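Side-chain contacts in AtFKBP42 (Arabidopsis thaliana, PDB 2F4E), which probably catalyses cis-trans isomerisation of proline peptide bonds, takes part in regulating MDR-type ABC transporters, and influences cell elongation and orientation: residues V36-D41 with R75-N80; K84-W89 with S139-P144; I111-M116 with Y151-I156. All coordinates share one frame; numbering follows the deposited sequence.

Contact 1 of 3, residues V36-D41 with R75-N80; sequences VPPKVD and RAWTKN
Pro37 lies across the indole of Trp77, and most of the contact is made by these two residues. CB of Pro37 sits over the six-membered ring, 3.5 Å from its centroid and only 2° off the ring normal, which makes it a well-centred CH-pi contact. The pyrrolidine then slants over the indole toward the shared bond: Pro37 CD comes 3.7 Å from Trp77 CE2. The backbone follows closely, with Pro37 N 3.5 Å from Trp77 CZ2. On the far corner of the benzo ring, Trp77 CH2 meets Pro37 CA, also at 3.5 Å. The proline thus covers the six-membered ring with CB, CD and the backbone N and CA. Trp77 offers this surface because its CG stands anti to its own carbonyl carbon, beside the backbone N (chi1 -72°), with the indole turned steeply about the next bond (chi2 -84°). In terms of fold, this is an irregular N-terminal segment laid against strand 69-78, a central strand of the antiparallel sheet of an FKBP domain. The neighbours of Pro37 add less: Val36 C lies 3.8 Å from Trp77 CZ2, and Pro38 CD reaches Trp77 CH2 at the looser distance of 4.3 Å, both obliquely to the ring. A weak hydrogen bond from Trp77 NE1 to Asn35 O adds a polar link to the same N-terminal segment. Pro37 also rests on Leu150, while Pro38 touches Glu152 and Leu123, carrying the segment from strand 149-158 over to strand 121-126.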
loop_
_atom_site.group_PDB
_atom_site.type_symbol
_atom_site.label_atom_id
_atom_site.label_comp_id
_atom_site.label_asym_id
_atom_site.label_seq_id
_atom_site.Cartn_x
_atom_site.Cartn_y
_atom_site.Cartn_z
ATOM N N VAL A 36 -12.699 -8.998 2.603
ATOM C CA VAL A 36 -12.382 -9.815 1.431
ATOM C C VAL A 36 -11.537 -9.030 0.424
ATOM O O VAL A 36 -11.960 -7.994 -0.084
ATOM C CB VAL A 36 -13.679 -10.267 0.728
ATOM C CG1 VAL A 36 -13.370 -11.054 -0.513
ATOM C CG2 VAL A 36 -14.536 -11.075 1.682
ATOM N N PRO A 37 -10.326 -9.514 0.124
ATOM C CA PRO A 37 -9.476 -8.800 -0.837
ATOM C C PRO A 37 -10.124 -8.849 -2.228
ATOM O O PRO A 37 -10.217 -9.920 -2.839
ATOM C CB PRO A 37 -8.156 -9.563 -0.760
ATOM C CG PRO A 37 -8.590 -10.961 -0.416
ATOM C CD PRO A 37 -9.669 -10.737 0.617
ATOM N N PRO A 38 -10.585 -7.690 -2.736
ATOM C CA PRO A 38 -11.242 -7.548 -4.047
ATOM C C PRO A 38 -10.577 -8.280 -5.207
ATOM O O PRO A 38 -9.361 -8.223 -5.381
ATOM C CB PRO A 38 -11.273 -6.034 -4.271
ATOM C CG PRO A 38 -10.078 -5.527 -3.414
ATOM C CD PRO A 38 -10.221 -6.372 -2.181
ATOM N N LYS A 39 -11.387 -8.990 -5.988
ATOM C CA LYS A 39 -10.868 -9.700 -7.143
ATOM C C LYS A 39 -10.740 -8.647 -8.224
ATOM O O LYS A 39 -11.620 -7.808 -8.379
ATOM C CB LYS A 39 -11.840 -10.801 -7.580
ATOM N N VAL A 40 -9.618 -8.662 -8.931
ATOM C CA VAL A 40 -9.364 -7.723 -10.015
ATOM C C VAL A 40 -8.486 -8.442 -11.036
ATOM O O VAL A 40 -7.286 -8.652 -10.813
ATOM C CB VAL A 40 -8.662 -6.457 -9.510
ATOM C CG1 VAL A 40 -8.180 -5.627 -10.695
ATOM C CG2 VAL A 40 -9.640 -5.632 -8.668
ATOM N N ASP A 41 -9.106 -8.812 -12.154
ATOM C CA ASP A 41 -8.434 -9.549 -13.218
ATOM C C ASP A 41 -7.333 -8.821 -13.987
ATOM O O ASP A 41 -6.242 -9.366 -14.166
ATOM C CB ASP A 41 -9.484 -10.104 -14.180
ATOM C CG ASP A 41 -10.557 -10.902 -13.448
ATOM O OD1 ASP A 41 -10.196 -11.573 -12.446
ATOM O OD2 ASP A 41 -11.738 -10.863 -13.869
ATOM N N ARG A 75 -5.933 -1.946 3.722
ATOM C CA ARG A 75 -6.048 -3.259 4.340
ATOM C C ARG A 75 -4.822 -4.017 3.876
ATOM O O ARG A 75 -4.320 -3.776 2.776
ATOM C CB ARG A 75 -7.301 -3.999 3.879
ATOM C CG ARG A 75 -8.599 -3.360 4.306
ATOM C CD ARG A 75 -9.775 -4.265 3.978
ATOM N NE ARG A 75 -11.043 -3.659 4.365
ATOM C CZ ARG A 75 -11.755 -2.829 3.611
ATOM N NH1 ARG A 75 -11.343 -2.497 2.394
ATOM N NH2 ARG A 75 -12.871 -2.303 4.099
ATOM N N ALA A 76 -4.325 -4.917 4.709
ATOM C CA ALA A 76 -3.153 -5.681 4.338
ATOM C C ALA A 76 -3.395 -7.158 4.584
ATOM O O ALA A 76 -3.947 -7.549 5.616
ATOM C CB ALA A 76 -1.949 -5.199 5.119
ATOM N N TRP A 77 -2.978 -7.973 3.628
ATOM C CA TRP A 77 -3.160 -9.416 3.702
ATOM C C TRP A 77 -1.851 -10.101 3.329
ATOM O O TRP A 77 -1.159 -9.666 2.399
ATOM C CB TRP A 77 -4.206 -9.873 2.679
ATOM C CG TRP A 77 -5.627 -9.541 2.952
ATOM C CD1 TRP A 77 -6.493 -10.241 3.741
ATOM C CD2 TRP A 77 -6.376 -8.458 2.395
ATOM N NE1 TRP A 77 -7.733 -9.664 3.710
ATOM C CE2 TRP A 77 -7.691 -8.566 2.893
ATOM C CE3 TRP A 77 -6.064 -7.403 1.524
ATOM C CZ2 TRP A 77 -8.692 -7.665 2.551
ATOM C CZ3 TRP A 77 -7.062 -6.511 1.185
ATOM C CH2 TRP A 77 -8.361 -6.647 1.699
ATOM N N THR A 78 -1.508 -11.163 4.048
ATOM C CA THR A 78 -0.321 -11.938 3.721
ATOM C C THR A 78 -0.807 -12.755 2.529
ATOM O O THR A 78 -1.906 -13.316 2.556
ATOM C CB THR A 78 0.073 -12.906 4.837
ATOM O OG1 THR A 78 -1.093 -13.572 5.345
ATOM C CG2 THR A 78 0.765 -12.160 5.969
ATOM N N LYS A 79 -0.009 -12.799 1.475
ATOM C CA LYS A 79 -0.375 -13.528 0.262
ATOM C C LYS A 79 -0.588 -15.019 0.422
ATOM O O LYS A 79 -1.497 -15.563 -0.163
ATOM C CB LYS A 79 0.689 -13.301 -0.809
ATOM C CG LYS A 79 0.683 -11.934 -1.433
ATOM C CD LYS A 79 -0.179 -11.910 -2.675
ATOM C CE LYS A 79 0.164 -10.716 -3.544
ATOM N NZ LYS A 79 -0.354 -10.906 -4.934
ATOM N N ASN A 80 0.221 -15.677 1.234
ATOM C CA ASN A 80 0.058 -17.112 1.321
ATOM C C ASN A 80 -0.905 -17.764 2.299
ATOM O O ASN A 80 -0.951 -19.001 2.397
ATOM C CB ASN A 80 1.423 -17.797 1.384
ATOM C CG ASN A 80 2.008 -18.023 -0.009
ATOM O OD1 ASN A 80 2.618 -17.128 -0.601
ATOM N ND2 ASN A 80 1.796 -19.218 -0.550
#

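Contact 2 of 3, residues K84-W89 with S139-P144; sequences KFEDTW and SFPNVP
Asp87 OD2, two residues along strand 84-87 from the Phe85 that meets Pro141, is gripped by two cations. Lys84 NZ reaches it at 2.6 Å in a salt bridge, approaching the anti side of the carboxylate and lying 30° out of its plane. Arg75 NE forms the second salt bridge to the same oxygen, and two positive groups on one oxygen would be expected to favour the charged carboxylate. This polar cluster joins strand 84-87 to strand 69-78 and takes no part in the meeting with the 139-144 loop, which is mainly apolar. There Phe85 turns CD1 to Pro141, 3.5 Å from its CB and almost as close to its CG, two neighbouring proline carbons that meet the ring obliquely. Farther out, Val143 sets its CG2 methyl over the middle of one face, 4.0 Å from the ring centroid and 6° off the normal, a CH-pi contact. The ring is put there by a first torsion that places CG between the backbone N and the carbonyl carbon (chi1 67°). Glu86 joins at the side: bent about its CB-CG bond, it brings OE1 to 3.9 Å from Pro141 CG, while OE2 is hydrogen-bonded to Tyr74 OH. A cis peptide bond precedes Pro141 and contributes to the turn of the chain here. Phe85, with Tyr132 nearby, matches the aromatic wall that lines the ligand pocket in FKBP domains, so the contact probably sits at the pocket edge. Tyr132 touches Phe85, Pro141 and Val143 alike. Strand 84-87 pairs with strand 69-78, where Ala76 touches Phe85, and the loop against it connects strand 121-126 to strand 149-158, whose Leu149 also packs on the phenylalanine.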
loop_
_atom_site.group_PDB
_atom_site.type_symbol
_atom_site.label_atom_id
_atom_site.label_comp_id
_atom_site.label_asym_id
_atom_site.label_seq_id
_atom_site.Cartn_x
_atom_site.Cartn_y
_atom_site.Cartn_z
ATOM N N LYS A 84 -5.894 -11.216 7.007
ATOM C CA LYS A 84 -5.944 -9.762 7.107
ATOM C C LYS A 84 -5.329 -9.346 8.442
ATOM O O LYS A 84 -5.898 -9.608 9.504
ATOM C CB LYS A 84 -7.395 -9.272 7.031
ATOM C CG LYS A 84 -7.545 -7.810 6.680
ATOM C CD LYS A 84 -8.995 -7.353 6.754
ATOM C CE LYS A 84 -9.486 -7.299 8.193
ATOM N NZ LYS A 84 -10.800 -6.616 8.338
ATOM N N PHE A 85 -4.172 -8.695 8.395
ATOM C CA PHE A 85 -3.520 -8.269 9.626
ATOM C C PHE A 85 -3.543 -6.754 9.823
ATOM O O PHE A 85 -2.951 -6.228 10.768
ATOM C CB PHE A 85 -2.086 -8.800 9.659
ATOM C CG PHE A 85 -1.181 -8.198 8.622
ATOM C CD1 PHE A 85 -0.494 -7.020 8.878
ATOM C CD2 PHE A 85 -1.008 -8.820 7.391
ATOM C CE1 PHE A 85 0.376 -6.476 7.925
ATOM C CE2 PHE A 85 -0.145 -8.290 6.432
ATOM C CZ PHE A 85 0.547 -7.110 6.695
ATOM N N GLU A 86 -4.233 -6.051 8.933
ATOM C CA GLU A 86 -4.341 -4.594 9.040
ATOM C C GLU A 86 -5.581 -4.146 8.264
ATOM O O GLU A 86 -5.849 -4.666 7.179
ATOM C CB GLU A 86 -3.088 -3.929 8.468
ATOM C CG GLU A 86 -2.516 -2.801 9.322
ATOM C CD GLU A 86 -1.117 -3.112 9.878
ATOM O OE1 GLU A 86 -0.933 -4.172 10.510
ATOM O OE2 GLU A 86 -0.185 -2.299 9.697
ATOM N N ASP A 87 -6.326 -3.193 8.826
ATOM C CA ASP A 87 -7.553 -2.670 8.222
ATOM C C ASP A 87 -7.877 -1.320 8.854
ATOM O O ASP A 87 -8.594 -1.253 9.851
ATOM C CB ASP A 87 -8.717 -3.634 8.482
ATOM C CG ASP A 87 -9.909 -3.383 7.572
ATOM O OD1 ASP A 87 -10.283 -2.215 7.356
ATOM O OD2 ASP A 87 -10.491 -4.366 7.080
ATOM N N THR A 88 -7.344 -0.242 8.282
ATOM C CA THR A 88 -7.596 1.091 8.818
ATOM C C THR A 88 -9.051 1.518 8.724
ATOM O O THR A 88 -9.486 2.340 9.508
ATOM C CB THR A 88 -6.711 2.163 8.139
ATOM O OG1 THR A 88 -7.049 2.264 6.751
ATOM C CG2 THR A 88 -5.223 1.806 8.313
ATOM N N TRP A 89 -9.801 0.967 7.772
ATOM C CA TRP A 89 -11.221 1.300 7.651
ATOM C C TRP A 89 -11.981 0.763 8.854
ATOM O O TRP A 89 -12.808 1.458 9.425
ATOM C CB TRP A 89 -11.829 0.704 6.383
ATOM C CG TRP A 89 -11.592 1.509 5.148
ATOM C CD1 TRP A 89 -12.146 2.720 4.830
ATOM C CD2 TRP A 89 -10.762 1.147 4.043
ATOM N NE1 TRP A 89 -11.713 3.124 3.595
ATOM C CE2 TRP A 89 -10.857 2.176 3.085
ATOM C CE3 TRP A 89 -9.937 0.046 3.765
ATOM C CZ2 TRP A 89 -10.168 2.146 1.872
ATOM C CZ3 TRP A 89 -9.247 0.012 2.558
ATOM C CH2 TRP A 89 -9.368 1.058 1.626
ATOM N N SER A 139 4.545 -10.339 16.422
ATOM C CA SER A 139 3.132 -10.139 16.731
ATOM C C SER A 139 2.712 -8.680 16.599
ATOM O O SER A 139 3.540 -7.777 16.635
ATOM C CB SER A 139 2.828 -10.625 18.147
ATOM O OG SER A 139 3.487 -9.825 19.112
ATOM N N PHE A 140 1.409 -8.469 16.464
ATOM C CA PHE A 140 0.835 -7.148 16.316
ATOM C C PHE A 140 1.620 -6.300 15.307
ATOM O O PHE A 140 2.134 -5.240 15.638
ATOM C CB PHE A 140 0.768 -6.465 17.686
ATOM C CG PHE A 140 -0.122 -7.177 18.674
ATOM C CD1 PHE A 140 -1.481 -7.314 18.429
ATOM C CD2 PHE A 140 0.409 -7.742 19.833
ATOM C CE1 PHE A 140 -2.296 -8.006 19.315
ATOM C CE2 PHE A 140 -0.406 -8.440 20.732
ATOM C CZ PHE A 140 -1.755 -8.572 20.471
ATOM N N PRO A 141 1.683 -6.748 14.043
ATOM C CA PRO A 141 1.057 -7.970 13.552
ATOM C C PRO A 141 2.001 -9.174 13.475
ATOM O O PRO A 141 3.227 -9.049 13.549
ATOM C CB PRO A 141 0.570 -7.547 12.178
ATOM C CG PRO A 141 1.732 -6.772 11.694
ATOM C CD PRO A 141 2.145 -5.932 12.903
ATOM N N ASN A 142 1.409 -10.347 13.330
ATOM C CA ASN A 142 2.200 -11.551 13.197
ATOM C C ASN A 142 2.318 -11.797 11.701
ATOM O O ASN A 142 1.341 -12.153 11.049
ATOM C CB ASN A 142 1.522 -12.739 13.882
ATOM C CG ASN A 142 2.067 -14.079 13.405
ATOM O OD1 ASN A 142 1.361 -14.839 12.747
ATOM N ND2 ASN A 142 3.324 -14.372 13.733
ATOM N N VAL A 143 3.505 -11.560 11.154
ATOM C CA VAL A 143 3.742 -11.775 9.737
ATOM C C VAL A 143 4.869 -12.772 9.586
ATOM O O VAL A 143 5.946 -12.575 10.141
ATOM C CB VAL A 143 4.143 -10.470 9.012
ATOM C CG1 VAL A 143 4.522 -10.774 7.569
ATOM C CG2 VAL A 143 2.999 -9.484 9.055
ATOM N N PRO A 144 4.625 -13.872 8.851
ATOM C CA PRO A 144 5.620 -14.924 8.614
ATOM C C PRO A 144 6.848 -14.400 7.887
ATOM O O PRO A 144 6.819 -13.321 7.304
ATOM C CB PRO A 144 4.855 -15.935 7.761
ATOM C CG PRO A 144 3.452 -15.780 8.231
ATOM C CD PRO A 144 3.311 -14.278 8.319
#

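Contact 3 of 3, residues I111-M116 with Y151-I156; sequences IGVASM and YEVEVI
The packing of helix 107-113 and the turn after it on the antiparallel sheet, a core feature of the FKBP fold, is made here by Met116 and Val113 against Val153 and Val155 of strand 149-158. Met116 does most of the work. Its sulfur drops between the two valines, with SD 3.7 Å from Val153 CG1 and 3.8 Å from Val155 CG2. Nearer its root, Met116 CB touches that same CG2 methyl of Val155, so this one branch runs alongside the start of the thioether chain. The side chain is extended about the CB-CG bond and then turns about the CG-SD bond (chi3 88°), which swings the terminal methyl in against the strand. There CE comes within 3.2 Å of Val153 O. Val153 is turned with CG1 between its backbone N and carbonyl carbon, and that branch takes the sulfur. Its other branch, CG2, meets Val113 CG2 at 4.4 Å, a looser contact three residues before the methionine. Leu72 of strand 69-78 touches both Val113 and Val153, and Ala122 of the neighbouring strand 121-126 touches Met116. A type I turn from Val113 to Met116 aims the methionine at the sheet; Met116 N donates to Val113 O at 2.8 Å. Just before it, Gly112 O accepts from both Ser115 N and Ser115 OG, the hydroxyl bond being 2.7 Å long and lying in the carbonyl plane. The hydroxyl is also hydrogen-bonded to Lys53 NZ, so the polar bonds of this turn are made away from the valine strand. The joint between helix and sheet rests mainly on apolar surface, the flexible thioether lying against two branched side chains, with its methyl also touching a main-chain carbonyl.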
loop_
_atom_site.group_PDB
_atom_site.type_symbol
_atom_site.label_atom_id
_atom_site.label_comp_id
_atom_site.label_asym_id
_atom_site.label_seq_id
_atom_site.Cartn_x
_atom_site.Cartn_y
_atom_site.Cartn_z
ATOM N N ILE A 111 6.055 2.941 -2.193
ATOM C CA ILE A 111 6.350 2.926 -3.616
ATOM C C ILE A 111 5.053 2.886 -4.422
ATOM O O ILE A 111 4.929 3.552 -5.448
ATOM C CB ILE A 111 7.241 1.718 -3.971
ATOM C CG1 ILE A 111 8.653 1.945 -3.410
ATOM C CG2 ILE A 111 7.270 1.523 -5.470
ATOM C CD1 ILE A 111 9.556 0.743 -3.482
ATOM N N GLY A 112 4.083 2.121 -3.937
ATOM C CA GLY A 112 2.814 2.037 -4.626
ATOM C C GLY A 112 2.077 3.348 -4.512
ATOM O O GLY A 112 1.602 3.864 -5.513
ATOM N N VAL A 113 1.994 3.882 -3.295
ATOM C CA VAL A 113 1.310 5.145 -3.029
ATOM C C VAL A 113 1.849 6.262 -3.902
ATOM O O VAL A 113 1.091 7.068 -4.434
ATOM C CB VAL A 113 1.462 5.560 -1.535
ATOM C CG1 VAL A 113 1.080 7.003 -1.355
ATOM C CG2 VAL A 113 0.583 4.678 -0.650
ATOM N N ALA A 114 3.167 6.300 -4.035
ATOM C CA ALA A 114 3.828 7.323 -4.833
ATOM C C ALA A 114 3.331 7.338 -6.272
ATOM O O ALA A 114 3.538 8.316 -6.985
ATOM C CB ALA A 114 5.356 7.113 -4.807
ATOM N N SER A 115 2.671 6.265 -6.696
ATOM C CA SER A 115 2.186 6.167 -8.068
ATOM C C SER A 115 0.697 6.443 -8.162
ATOM O O SER A 115 0.115 6.380 -9.238
ATOM C CB SER A 115 2.466 4.767 -8.615
ATOM O OG SER A 115 1.449 3.864 -8.217
ATOM N N MET A 116 0.081 6.760 -7.035
ATOM C CA MET A 116 -1.348 6.996 -7.010
ATOM C C MET A 116 -1.779 8.458 -7.022
ATOM O O MET A 116 -1.037 9.360 -6.629
ATOM C CB MET A 116 -1.952 6.295 -5.786
ATOM C CG MET A 116 -1.789 4.786 -5.785
ATOM S SD MET A 116 -2.346 4.010 -4.267
ATOM C CE MET A 116 -4.036 3.746 -4.636
ATOM N N TYR A 151 -1.987 -5.270 -0.644
ATOM C CA TYR A 151 -2.553 -4.081 -0.033
ATOM C C TYR A 151 -3.695 -3.563 -0.881
ATOM O O TYR A 151 -3.658 -3.613 -2.104
ATOM C CB TYR A 151 -1.525 -2.961 0.088
ATOM C CG TYR A 151 -0.370 -3.203 1.023
ATOM C CD1 TYR A 151 -0.516 -3.083 2.401
ATOM C CD2 TYR A 151 0.896 -3.472 0.516
ATOM C CE1 TYR A 151 0.588 -3.211 3.245
ATOM C CE2 TYR A 151 1.993 -3.602 1.341
ATOM C CZ TYR A 151 1.839 -3.473 2.692
ATOM O OH TYR A 151 2.953 -3.604 3.468
ATOM N N GLU A 152 -4.724 -3.082 -0.208
ATOM C CA GLU A 152 -5.860 -2.491 -0.875
ATOM C C GLU A 152 -5.781 -1.102 -0.280
ATOM O O GLU A 152 -6.185 -0.882 0.865
ATOM C CB GLU A 152 -7.165 -3.173 -0.470
ATOM C CG GLU A 152 -8.370 -2.628 -1.220
ATOM C CD GLU A 152 -9.712 -3.011 -0.598
ATOM O OE1 GLU A 152 -9.758 -3.815 0.350
ATOM O OE2 GLU A 152 -10.745 -2.499 -1.080
ATOM N N VAL A 153 -5.226 -0.172 -1.042
ATOM C CA VAL A 153 -5.071 1.183 -0.542
ATOM C C VAL A 153 -5.847 2.284 -1.261
ATOM O O VAL A 153 -5.962 2.300 -2.484
ATOM C CB VAL A 153 -3.575 1.580 -0.507
ATOM C CG1 VAL A 153 -2.940 1.327 -1.862
ATOM C CG2 VAL A 153 -3.431 3.041 -0.128
ATOM N N GLU A 154 -6.387 3.204 -0.475
ATOM C CA GLU A 154 -7.111 4.333 -1.022
ATOM C C GLU A 154 -6.519 5.604 -0.434
ATOM O O GLU A 154 -6.547 5.815 0.784
ATOM C CB GLU A 154 -8.609 4.257 -0.706
ATOM C CG GLU A 154 -9.342 5.480 -1.220
ATOM C CD GLU A 154 -10.844 5.392 -1.080
ATOM O OE1 GLU A 154 -11.359 4.296 -0.784
ATOM O OE2 GLU A 154 -11.501 6.438 -1.267
ATOM N N VAL A 155 -5.979 6.441 -1.311
ATOM C CA VAL A 155 -5.363 7.689 -0.904
ATOM C C VAL A 155 -6.395 8.786 -0.669
ATOM O O VAL A 155 -7.122 9.180 -1.573
ATOM C CB VAL A 155 -4.350 8.181 -1.970
ATOM C CG1 VAL A 155 -3.632 9.412 -1.478
ATOM C CG2 VAL A 155 -3.355 7.083 -2.301
ATOM N N ILE A 156 -6.466 9.259 0.567
ATOM C CA ILE A 156 -7.384 10.332 0.912
ATOM C C ILE A 156 -6.859 11.623 0.269
ATOM O O ILE A 156 -7.629 12.539 -0.035
ATOM C CB ILE A 156 -7.472 10.501 2.452
ATOM C CG1 ILE A 156 -8.020 9.219 3.074
ATOM C CG2 ILE A 156 -8.342 11.692 2.808
ATOM C CD1 ILE A 156 -8.238 9.297 4.542
#

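In the fold
All three contacts reach the same antiparallel sheet, but at different depths. Contact 3 is the core one, every touching residue buried, while contacts 1 and 2 are partly buried and bring irregular segments against strands. Strands 69-78 and 84-87 pair directly, and the salt bridge from Arg75 to Asp87 ties contact 1 to contact 2; the same arginine reaches Glu152, linking contact 1 to the strand of contact 3. Chemistry follows place: the two outer contacts rest on aromatic rings met by proline and, in contact 2, valine, whereas the central one relies on aliphatic and thioether packing. The segments of contacts 2 and 3 alternate along the chain.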